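Local atomic coordinates of inositol monophosphatase family protein (Staphylococcus aureus subsp. aureus MSSA476, PDB entry 4I3Y), a protein that probably hydrolyses inositol monophosphates to inositol and inorganic phosphate, using magnesium ions, and is a target of inhibition by lithium. Residues Q55-F60 and L73-K78; W91-I96 and I111-F116; M122-Y127 and I216-L221. All blocks are in the same frame, centred on the assembly; numbering follows the deposited sequence.

Contact 1: Q55-F60 and L73-K78; sequences QIQQQF and LLAEEK. With MG (magnesium ion), chain F; MG (magnesium ion), chain D.
Gln57 reaches out of its helix to the turn that follows strand 72-75, where its amide carbon CD lies 3.5 Å from Ala75 CB and 3.6 Å from Glu77 N. Because CG is anti to the backbone N (chi1 -172°) and the rest of the chain is extended, the side chain spans the gap between helix and turn at full length. A small residue suits position 75, since its methyl lets the amide come close to the backbone of the type I turn Ala75-Lys78. The polar end of this buried glutamine thus lies among peptide groups, with the aliphatic part of Lys78 beside it. One turn along the helix the contact becomes apolar: Leu73 CD1 meets the edge of the Phe60 ring, near its plane, 4.1 Å from CD2.

The turn itself is braced by Lys78, whose chain bends at its last torsion (chi4 72°) and brings NZ back to Leu73 O, where it donates a hydrogen bond of 2.6 Å. On the other side of the turn stands the metal site. Glu76 bridges two magnesium ions with its carboxylate, OE1 at 2.2 Å from one and OE2 at 2.1 Å from the other. Glu77 belongs to the second shell: its OE2 accepts hydrogen bonds from two waters, one on each magnesium. Lys42 hydrogen-bonds to Glu76 OE1 and forms a salt bridge with Glu77 OE1, probably offsetting part of the negative charge gathered here.

Helix 51-67 lies on the face of the sheet at its 72-75 end, with Ile56 and Phe60 continuing over strands 89-97 and 110-117, while Trp22 of helix 12-35 meets the Phe60 ring edge-to-face.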
loop_
_atom_site.group_PDB
_atom_site.type_symbol
_atom_site.label_atom_id
_atom_site.label_comp_id
_atom_site.label_asym_id
_atom_site.label_seq_id
_atom_site.Cartn_x
_atom_site.Cartn_y
_atom_site.Cartn_z
ATOM N N GLN A 55 -19.699 15.681 -0.779
ATOM C CA GLN A 55 -19.983 16.215 0.579
ATOM C C GLN A 55 -18.794 16.833 1.339
ATOM O O GLN A 55 -18.906 17.938 1.921
ATOM C CB GLN A 55 -20.598 15.145 1.462
ATOM C CG GLN A 55 -22.035 14.825 1.105
ATOM C CD GLN A 55 -22.923 16.064 1.239
ATOM O OE1 GLN A 55 -23.495 16.541 0.250
ATOM N NE2 GLN A 55 -22.982 16.629 2.452
ATOM N N ILE A 56 -17.654 16.134 1.354
ATOM C CA ILE A 56 -16.450 16.678 1.995
ATOM C C ILE A 56 -16.087 18.020 1.372
ATOM O O ILE A 56 -15.793 18.984 2.096
ATOM C CB ILE A 56 -15.286 15.698 1.916
ATOM C CG1 ILE A 56 -15.556 14.515 2.881
ATOM C CG2 ILE A 56 -13.970 16.411 2.141
ATOM C CD1 ILE A 56 -14.439 13.494 2.925
ATOM N N GLN A 57 -16.165 18.115 0.028
ATOM C CA GLN A 57 -15.817 19.374 -0.625
ATOM C C GLN A 57 -16.769 20.502 -0.225
ATOM O O GLN A 57 -16.379 21.629 0.070
ATOM C CB GLN A 57 -15.850 19.251 -2.140
ATOM C CG GLN A 57 -15.302 20.529 -2.773
ATOM C CD GLN A 57 -14.992 20.372 -4.269
ATOM O OE1 GLN A 57 -15.600 21.035 -5.094
ATOM N NE2 GLN A 57 -14.065 19.530 -4.605
ATOM N N GLN A 58 -18.034 20.193 -0.263
ATOM C CA GLN A 58 -18.998 21.211 0.011
ATOM C C GLN A 58 -19.057 21.609 1.507
ATOM O O GLN A 58 -19.211 22.803 1.835
ATOM C CB GLN A 58 -20.320 20.809 -0.611
ATOM C CG GLN A 58 -21.133 19.838 0.132
ATOM C CD GLN A 58 -22.502 20.440 0.289
ATOM O OE1 GLN A 58 -23.512 19.872 -0.143
ATOM N NE2 GLN A 58 -22.539 21.636 0.875
ATOM N N GLN A 59 -18.817 20.644 2.396
ATOM C CA GLN A 59 -18.575 21.042 3.771
ATOM C C GLN A 59 -17.393 21.961 3.937
ATOM O O GLN A 59 -17.471 22.882 4.740
ATOM C CB GLN A 59 -18.562 19.878 4.721
ATOM C CG GLN A 59 -19.924 19.217 4.741
ATOM C CD GLN A 59 -19.947 17.954 5.557
ATOM O OE1 GLN A 59 -20.827 17.098 5.379
ATOM N NE2 GLN A 59 -19.002 17.830 6.484
ATOM N N PHE A 60 -16.309 21.790 3.179
ATOM C CA PHE A 60 -15.193 22.685 3.352
ATOM C C PHE A 60 -15.477 24.073 2.792
ATOM O O PHE A 60 -14.978 25.104 3.304
ATOM C CB PHE A 60 -13.928 22.208 2.669
ATOM C CG PHE A 60 -12.736 23.023 3.066
ATOM C CD1 PHE A 60 -12.277 22.981 4.392
ATOM C CD2 PHE A 60 -12.104 23.872 2.149
ATOM C CE1 PHE A 60 -11.190 23.723 4.756
ATOM C CE2 PHE A 60 -11.037 24.629 2.523
ATOM C CZ PHE A 60 -10.569 24.582 3.841
ATOM N N LEU A 73 -11.414 29.116 -3.135
ATOM C CA LEU A 73 -11.238 27.656 -3.200
ATOM C C LEU A 73 -11.011 27.122 -4.635
ATOM O O LEU A 73 -11.891 27.264 -5.533
ATOM C CB LEU A 73 -12.421 26.934 -2.520
ATOM C CG LEU A 73 -12.429 25.401 -2.559
ATOM C CD1 LEU A 73 -11.244 24.871 -1.721
ATOM C CD2 LEU A 73 -13.711 24.887 -1.999
ATOM N N LEU A 74 -9.833 26.560 -4.864
ATOM C CA LEU A 74 -9.602 25.762 -6.082
ATOM C C LEU A 74 -9.768 24.269 -5.729
ATOM O O LEU A 74 -8.993 23.758 -4.933
ATOM C CB LEU A 74 -8.206 26.063 -6.632
ATOM C CG LEU A 74 -7.582 25.271 -7.825
ATOM C CD1 LEU A 74 -8.602 25.043 -8.869
ATOM C CD2 LEU A 74 -6.403 25.998 -8.430
ATOM N N ALA A 75 -10.776 23.577 -6.271
ATOM C CA ALA A 75 -11.049 22.205 -5.820
ATOM C C ALA A 75 -11.531 21.290 -6.930
ATOM O O ALA A 75 -12.230 21.733 -7.906
ATOM C CB ALA A 75 -12.054 22.188 -4.673
ATOM N N GLU A 76 -11.201 20.009 -6.772
ATOM C CA GLU A 76 -11.528 19.037 -7.781
ATOM C C GLU A 76 -12.993 18.971 -8.285
ATOM O O GLU A 76 -13.259 18.959 -9.504
ATOM C CB GLU A 76 -11.127 17.643 -7.330
ATOM C CG GLU A 76 -11.312 16.662 -8.491
ATOM C CD GLU A 76 -10.694 15.306 -8.221
ATOM O OE1 GLU A 76 -10.757 14.436 -9.140
ATOM O OE2 GLU A 76 -10.134 15.126 -7.120
ATOM N N GLU A 77 -13.951 18.890 -7.375
ATOM C CA GLU A 77 -15.294 18.567 -7.810
ATOM C C GLU A 77 -16.198 19.808 -8.097
ATOM O O GLU A 77 -17.362 19.782 -7.830
ATOM C CB GLU A 77 -15.976 17.578 -6.856
ATOM C CG GLU A 77 -15.100 16.419 -6.360
ATOM C CD GLU A 77 -14.532 15.487 -7.475
ATOM O OE1 GLU A 77 -15.013 15.557 -8.655
ATOM O OE2 GLU A 77 -13.560 14.699 -7.178
ATOM N N LYS A 78 -15.636 20.887 -8.612
ATOM C CA LYS A 78 -16.442 22.043 -9.009
ATOM C C LYS A 78 -15.672 22.697 -10.100
ATOM O O LYS A 78 -14.522 22.357 -10.294
ATOM C CB LYS A 78 -16.570 23.033 -7.855
ATOM C CG LYS A 78 -15.262 23.695 -7.387
ATOM C CD LYS A 78 -15.589 24.781 -6.355
ATOM C CE LYS A 78 -14.413 25.570 -5.924
ATOM N NZ LYS A 78 -13.918 26.490 -6.973
HETATM MG MG MG F . -10.945 12.242 -9.164
HETATM MG MG MG D . -9.870 13.664 -5.626
HETATM O O HOH W 1 -12.034 14.203 -5.167
HETATM O O HOH W 2 -12.942 12.604 -8.679
HETATM O O HOH W 3 -10.933 12.776 -11.309
HETATM O O HOH W 4 -11.390 10.159 -9.470
#

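Contact 2: W91-I96 and I111-F116. With MG (magnesium ion), chain D.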
loop_
_atom_site.group_PDB
_atom_site.type_symbol
_atom_site.label_atom_id
_atom_site.label_comp_id
_atom_site.label_asym_id
_atom_site.label_seq_id
_atom_site.Cartn_x
_atom_site.Cartn_y
_atom_site.Cartn_z
ATOM N N TRP A 91 -7.067 28.478 -1.062
ATOM C CA TRP A 91 -7.080 27.082 -0.632
ATOM C C TRP A 91 -7.186 26.144 -1.848
ATOM O O TRP A 91 -8.073 26.310 -2.680
ATOM C CB TRP A 91 -8.266 26.826 0.315
ATOM C CG TRP A 91 -8.022 27.540 1.639
ATOM C CD1 TRP A 91 -8.300 28.860 1.924
ATOM C CD2 TRP A 91 -7.356 27.010 2.807
ATOM N NE1 TRP A 91 -7.885 29.179 3.229
ATOM C CE2 TRP A 91 -7.316 28.064 3.790
ATOM C CE3 TRP A 91 -6.838 25.755 3.134
ATOM C CZ2 TRP A 91 -6.766 27.888 5.085
ATOM C CZ3 TRP A 91 -6.285 25.566 4.406
ATOM C CH2 TRP A 91 -6.240 26.648 5.374
ATOM N N ILE A 92 -6.299 25.147 -1.934
ATOM C CA ILE A 92 -6.512 24.131 -2.963
ATOM C C ILE A 92 -6.945 22.841 -2.267
ATOM O O ILE A 92 -6.360 22.448 -1.232
ATOM C CB ILE A 92 -5.274 23.916 -3.804
ATOM C CG1 ILE A 92 -4.872 25.242 -4.460
ATOM C CG2 ILE A 92 -5.535 22.776 -4.812
ATOM C CD1 ILE A 92 -3.748 25.111 -5.490
ATOM N N MET A 93 -8.028 22.225 -2.751
ATOM C CA MET A 93 -8.525 21.004 -2.078
ATOM C C MET A 93 -8.771 19.820 -2.991
ATOM O O MET A 93 -9.498 19.935 -3.983
ATOM C CB MET A 93 -9.833 21.255 -1.327
ATOM C CG MET A 93 -10.398 20.037 -0.589
ATOM S SD MET A 93 -12.028 20.380 0.142
ATOM C CE MET A 93 -11.874 19.435 1.642
ATOM N N ASP A 94 -8.251 18.658 -2.582
ATOM C CA ASP A 94 -8.708 17.385 -3.158
ATOM C C ASP A 94 -9.575 16.686 -2.088
ATOM O O ASP A 94 -9.018 16.209 -1.078
ATOM C CB ASP A 94 -7.514 16.513 -3.488
ATOM C CG ASP A 94 -7.886 15.386 -4.407
ATOM O OD1 ASP A 94 -9.071 14.976 -4.407
ATOM O OD2 ASP A 94 -6.995 15.005 -5.166
ATOM N N PRO A 95 -10.923 16.666 -2.268
ATOM C CA PRO A 95 -11.684 16.206 -1.107
ATOM C C PRO A 95 -11.487 14.730 -0.823
ATOM O O PRO A 95 -11.480 14.319 0.349
ATOM C CB PRO A 95 -13.113 16.545 -1.469
ATOM C CG PRO A 95 -13.129 16.566 -3.014
ATOM C CD PRO A 95 -11.795 17.153 -3.374
ATOM N N ILE A 96 -11.359 13.910 -1.875
ATOM C CA ILE A 96 -10.841 12.559 -1.657
ATOM C C ILE A 96 -9.764 12.348 -2.739
ATOM O O ILE A 96 -10.078 12.375 -3.918
ATOM C CB ILE A 96 -11.916 11.464 -1.799
ATOM C CG1 ILE A 96 -12.960 11.498 -0.632
ATOM C CG2 ILE A 96 -11.237 10.076 -1.964
ATOM C CD1 ILE A 96 -12.408 10.953 0.666
ATOM N N ILE A 111 -7.474 13.088 2.245
ATOM C CA ILE A 111 -8.035 14.383 1.920
ATOM C C ILE A 111 -6.823 15.318 1.823
ATOM O O ILE A 111 -5.966 15.301 2.716
ATOM C CB ILE A 111 -8.979 14.862 3.033
ATOM C CG1 ILE A 111 -10.119 13.898 3.237
ATOM C CG2 ILE A 111 -9.543 16.272 2.759
ATOM C CD1 ILE A 111 -10.989 14.297 4.431
ATOM N N ILE A 112 -6.737 16.094 0.740
ATOM C CA ILE A 112 -5.645 17.035 0.555
ATOM C C ILE A 112 -6.080 18.526 0.679
ATOM O O ILE A 112 -7.009 19.018 -0.034
ATOM C CB ILE A 112 -4.880 16.808 -0.780
ATOM C CG1 ILE A 112 -4.428 15.337 -0.837
ATOM C CG2 ILE A 112 -3.683 17.785 -0.922
ATOM C CD1 ILE A 112 -3.691 14.910 -2.109
ATOM N N LEU A 113 -5.366 19.256 1.529
ATOM C CA LEU A 113 -5.634 20.726 1.644
ATOM C C LEU A 113 -4.371 21.509 1.626
ATOM O O LEU A 113 -3.388 21.092 2.252
ATOM C CB LEU A 113 -6.326 21.064 2.977
ATOM C CG LEU A 113 -7.826 20.931 2.974
ATOM C CD1 LEU A 113 -8.367 20.944 4.418
ATOM C CD2 LEU A 113 -8.519 21.993 2.090
ATOM N N ALA A 114 -4.375 22.670 0.958
ATOM C CA ALA A 114 -3.194 23.511 0.939
ATOM C C ALA A 114 -3.636 24.985 0.808
ATOM O O ALA A 114 -4.522 25.317 -0.018
ATOM C CB ALA A 114 -2.249 23.126 -0.203
ATOM N N TYR A 115 -3.025 25.817 1.664
ATOM C CA TYR A 115 -3.272 27.244 1.715
ATOM C C TYR A 115 -2.035 28.029 1.209
ATOM O O TYR A 115 -0.888 27.868 1.693
ATOM C CB TYR A 115 -3.624 27.656 3.147
ATOM C CG TYR A 115 -3.605 29.148 3.419
ATOM C CD1 TYR A 115 -4.506 30.008 2.767
ATOM C CD2 TYR A 115 -2.691 29.709 4.363
ATOM C CE1 TYR A 115 -4.517 31.399 3.040
ATOM C CE2 TYR A 115 -2.675 31.099 4.650
ATOM C CZ TYR A 115 -3.591 31.941 4.004
ATOM O OH TYR A 115 -3.573 33.316 4.248
ATOM N N PHE A 116 -2.311 28.939 0.304
ATOM C CA PHE A 116 -1.289 29.715 -0.354
ATOM C C PHE A 116 -1.625 31.178 -0.091
ATOM O O PHE A 116 -2.769 31.611 -0.309
ATOM C CB PHE A 116 -1.307 29.473 -1.892
ATOM C CG PHE A 116 -0.893 28.091 -2.276
ATOM C CD1 PHE A 116 0.444 27.815 -2.580
ATOM C CD2 PHE A 116 -1.816 27.061 -2.265
ATOM C CE1 PHE A 116 0.848 26.537 -2.898
ATOM C CE2 PHE A 116 -1.413 25.767 -2.590
ATOM C CZ PHE A 116 -0.092 25.501 -2.898
HETATM MG MG MG D . -9.870 13.664 -5.626
HETATM O O HOH W 1 -12.034 14.203 -5.167
#
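Ile92 and Ala114, and then Asp94 and Ile112, are the hydrogen-bonded pairs of an antiparallel ladder between strands 89-97 and 110-117, whose segment axes approach to 4.6 Å. Each pair exchanges two N-H...O=C bonds. The shortest is Ile92 N to Ala114 O, 2.6 Å and fairly straight at 162°, while Ile112 N to Asp94 O, at 2.9 Å, lies beside the metal site. Between these pairs the CA-H groups of Trp91, Met93 and Leu113 point at carbonyl oxygens.

Aromatic and apolar contacts cover the face bearing Trp91 and Met93. Tyr115 CB sits over the six-membered ring of Trp91, 3.4 Å from its centroid, in a CH-pi contact. With CG anti to the backbone N (chi1 167°), Tyr115 carries CD1 over the indole near NE1; the two rings are nearly parallel, 27° apart, but strongly offset. Trp91 NE1 hydrogen-bonds to His71 ND1, and Tyr115 OH to His89 ND1. The unbranched thioether of Met93 and the branched end of Leu113 lie together, CB to CD2 3.7 Å, under helix 12-35, touching Trp22 and Leu23. On the other face Ile92 CD1 meets Phe116 CE2, 3.8 Å away.

Metal coordination lies in the Asp94-Ile96 part of the segment. Asp94 OD1 binds magnesium at 2.0 Å, and Ile96, in the corner that the chain turns at Pro95 and Ile96, gives its backbone O at 2.1 Å. Glu76 OE2 is another ligand. Asp94 opens the Asp-Pro-Ile-Asp-Gly-Thr signature of the family.

The chemistry is therefore divided: a buried, largely apolar ladder fixes Asp94 by its backbone, and its carboxylate, close to Asp97 and Asp215, joins an acidic cluster probably suited to magnesium, near a bound phosphate ion that may mark the place of the substrate phosphate.

Contact 3: M122-Y127 and I216-L221; sequences MLSYVY and IAAQFL
Ser124 and Ala218 bring together two layers of the alpha-beta-alpha-beta-alpha sandwich typical of the inositol monophosphatase fold: strand 120-128 of the seven-stranded sheet, and the chain around Ala218 and helix 219-225. Their CA atoms lie 4.5 Å apart, an approach that two small residues permit. At the start of the strand segment, Met122 and Leu123 both face Tyr115 and form a classic beta bulge.

The polar contribution is slight. With OG beside its own backbone N and anti to the carbonyl carbon (chi1 -62°), Ser124 turns its hydroxyl to Ala218 O, 3.0 Å away. The bond is weak, and the same proton has another acceptor within reach, yet a serine suits a buried place with a backbone carbonyl near the helix.

Close van der Waals contacts accompany this bond. The Ala218 methyl lies 3.7 Å from Ser124 CB and 3.9 Å from Val126 CG2, so the beta-branched valine extends the surface on which the alanine rests. Leu123 and Tyr125 point away from this interface to the opposite face of the sheet, where helix 12-35 covers them; Tyr125 OH hydrogen-bonds to Asp16 there.

Leu221, one helical turn beyond Ala218, completes the junction: its CB comes 3.4 Å from Ser124 OG, and its methyl CD2 lies against the strand backbone, 3.3 Å from Met122 O.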
loop_
_atom_site.group_PDB
_atom_site.type_symbol
_atom_site.label_atom_id
_atom_site.label_comp_id
_atom_site.label_asym_id
_atom_site.label_seq_id
_atom_site.Cartn_x
_atom_site.Cartn_y
_atom_site.Cartn_z
ATOM N N MET A 122 1.769 28.230 2.786
ATOM C CA MET A 122 1.818 28.516 4.212
ATOM C C MET A 122 1.353 27.320 5.093
ATOM O O MET A 122 1.958 27.075 6.149
ATOM C CB MET A 122 0.963 29.756 4.551
ATOM C CG MET A 122 1.424 31.057 3.886
ATOM S SD MET A 122 3.135 31.430 4.308
ATOM C CE MET A 122 3.441 32.968 3.458
ATOM N N LEU A 123 0.261 26.660 4.691
ATOM C CA LEU A 123 -0.314 25.482 5.431
ATOM C C LEU A 123 -0.633 24.361 4.426
ATOM O O LEU A 123 -1.136 24.619 3.332
ATOM C CB LEU A 123 -1.585 25.828 6.194
ATOM C CG LEU A 123 -1.541 26.909 7.271
ATOM C CD1 LEU A 123 -2.983 27.239 7.720
ATOM C CD2 LEU A 123 -0.661 26.537 8.462
ATOM N N SER A 124 -0.291 23.137 4.792
ATOM C CA SER A 124 -0.595 21.937 3.962
ATOM C C SER A 124 -1.072 20.771 4.783
ATOM O O SER A 124 -0.614 20.599 5.899
ATOM C CB SER A 124 0.634 21.514 3.172
ATOM O OG SER A 124 0.990 22.568 2.297
ATOM N N TYR A 125 -1.975 19.969 4.222
ATOM C CA TYR A 125 -2.586 18.893 4.943
ATOM C C TYR A 125 -2.807 17.709 4.014
ATOM O O TYR A 125 -3.367 17.901 2.915
ATOM C CB TYR A 125 -3.989 19.316 5.489
ATOM C CG TYR A 125 -3.889 20.494 6.430
ATOM C CD1 TYR A 125 -3.537 20.307 7.776
ATOM C CD2 TYR A 125 -4.032 21.791 5.950
ATOM C CE1 TYR A 125 -3.376 21.400 8.627
ATOM C CE2 TYR A 125 -3.823 22.886 6.749
ATOM C CZ TYR A 125 -3.537 22.683 8.096
ATOM O OH TYR A 125 -3.409 23.766 8.869
ATOM N N VAL A 126 -2.417 16.508 4.501
ATOM C CA VAL A 126 -2.754 15.219 3.894
ATOM C C VAL A 126 -3.330 14.318 4.977
ATOM O O VAL A 126 -2.608 13.834 5.872
ATOM C CB VAL A 126 -1.581 14.520 3.185
ATOM C CG1 VAL A 126 -2.094 13.212 2.549
ATOM C CG2 VAL A 126 -0.971 15.426 2.099
ATOM N N TYR A 127 -4.642 14.111 4.904
ATOM C CA TYR A 127 -5.295 13.326 5.957
ATOM C C TYR A 127 -5.528 11.936 5.476
ATOM O O TYR A 127 -6.502 11.701 4.702
ATOM C CB TYR A 127 -6.648 13.950 6.423
ATOM C CG TYR A 127 -7.250 13.288 7.660
ATOM C CD1 TYR A 127 -6.453 12.557 8.563
ATOM C CD2 TYR A 127 -8.632 13.426 7.951
ATOM C CE1 TYR A 127 -7.006 11.952 9.676
ATOM C CE2 TYR A 127 -9.212 12.806 9.066
ATOM C CZ TYR A 127 -8.394 12.087 9.910
ATOM O OH TYR A 127 -8.947 11.511 10.995
ATOM N N ILE A 216 -1.485 17.469 -5.995
ATOM C CA ILE A 216 -0.132 17.818 -5.529
ATOM C C ILE A 216 -0.017 19.038 -4.605
ATOM O O ILE A 216 1.090 19.420 -4.222
ATOM C CB ILE A 216 0.844 17.985 -6.731
ATOM C CG1 ILE A 216 0.404 19.114 -7.722
ATOM C CG2 ILE A 216 0.912 16.657 -7.499
ATOM C CD1 ILE A 216 1.548 19.531 -8.650
ATOM N N ALA A 217 -1.152 19.652 -4.260
ATOM C CA ALA A 217 -1.131 21.018 -3.704
ATOM C C ALA A 217 -0.431 21.081 -2.342
ATOM O O ALA A 217 0.326 22.006 -2.090
ATOM C CB ALA A 217 -2.561 21.568 -3.609
ATOM N N ALA A 218 -0.651 20.093 -1.479
ATOM C CA ALA A 218 -0.052 20.106 -0.136
ATOM C C ALA A 218 1.442 19.798 -0.139
ATOM O O ALA A 218 2.185 20.231 0.763
ATOM C CB ALA A 218 -0.760 19.065 0.728
ATOM N N GLN A 219 1.861 19.005 -1.127
ATOM C CA GLN A 219 3.187 18.467 -1.174
ATOM C C GLN A 219 4.297 19.537 -1.301
ATOM O O GLN A 219 5.436 19.314 -0.810
ATOM C CB GLN A 219 3.305 17.444 -2.314
ATOM C CG GLN A 219 2.556 16.130 -2.083
ATOM C CD GLN A 219 1.141 16.140 -2.615
ATOM O OE1 GLN A 219 0.345 17.065 -2.319
ATOM N NE2 GLN A 219 0.762 15.063 -3.320
ATOM N N PHE A 220 3.994 20.681 -1.950
ATOM C CA PHE A 220 4.994 21.775 -2.046
ATOM C C PHE A 220 5.587 22.106 -0.715
ATOM O O PHE A 220 6.798 22.185 -0.582
ATOM C CB PHE A 220 4.399 23.075 -2.607
ATOM C CG PHE A 220 4.041 23.010 -4.086
ATOM C CD1 PHE A 220 5.002 23.254 -5.060
ATOM C CD2 PHE A 220 2.718 22.736 -4.495
ATOM C CE1 PHE A 220 4.643 23.195 -6.411
ATOM C CE2 PHE A 220 2.378 22.670 -5.821
ATOM C CZ PHE A 220 3.356 22.879 -6.791
ATOM N N LEU A 221 4.747 22.355 0.289
ATOM C CA LEU A 221 5.324 22.809 1.567
ATOM C C LEU A 221 6.031 21.669 2.292
ATOM O O LEU A 221 7.086 21.885 2.952
ATOM C CB LEU A 221 4.220 23.466 2.428
ATOM C CG LEU A 221 4.652 24.025 3.758
ATOM C CD1 LEU A 221 5.705 25.072 3.502
ATOM C CD2 LEU A 221 3.447 24.632 4.506
#

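From the N terminus the three contacts come strictly in series, none nested within or crossing another. Contact 1 closes a 12-residue loop between helix 51-67 and edge strand 72-75. Contact 2 follows, bridging 14 residues that include helix 99-105. Contact 3 spans 88 residues: after passing through strands of the second sheet, the chain comes back to pack on the first. Strands 72-75, 89-97, 110-117 and 120-128 lie next to one another in that order, so backbone hydrogen bonds such as Leu74 O with Met93 N and Leu113 O with Tyr125 N link the contacts. Contacts 1 and 2 share a magnesium ion, and Ala217 of contact 3 packs on Ile92 and Ala114 of contact 2.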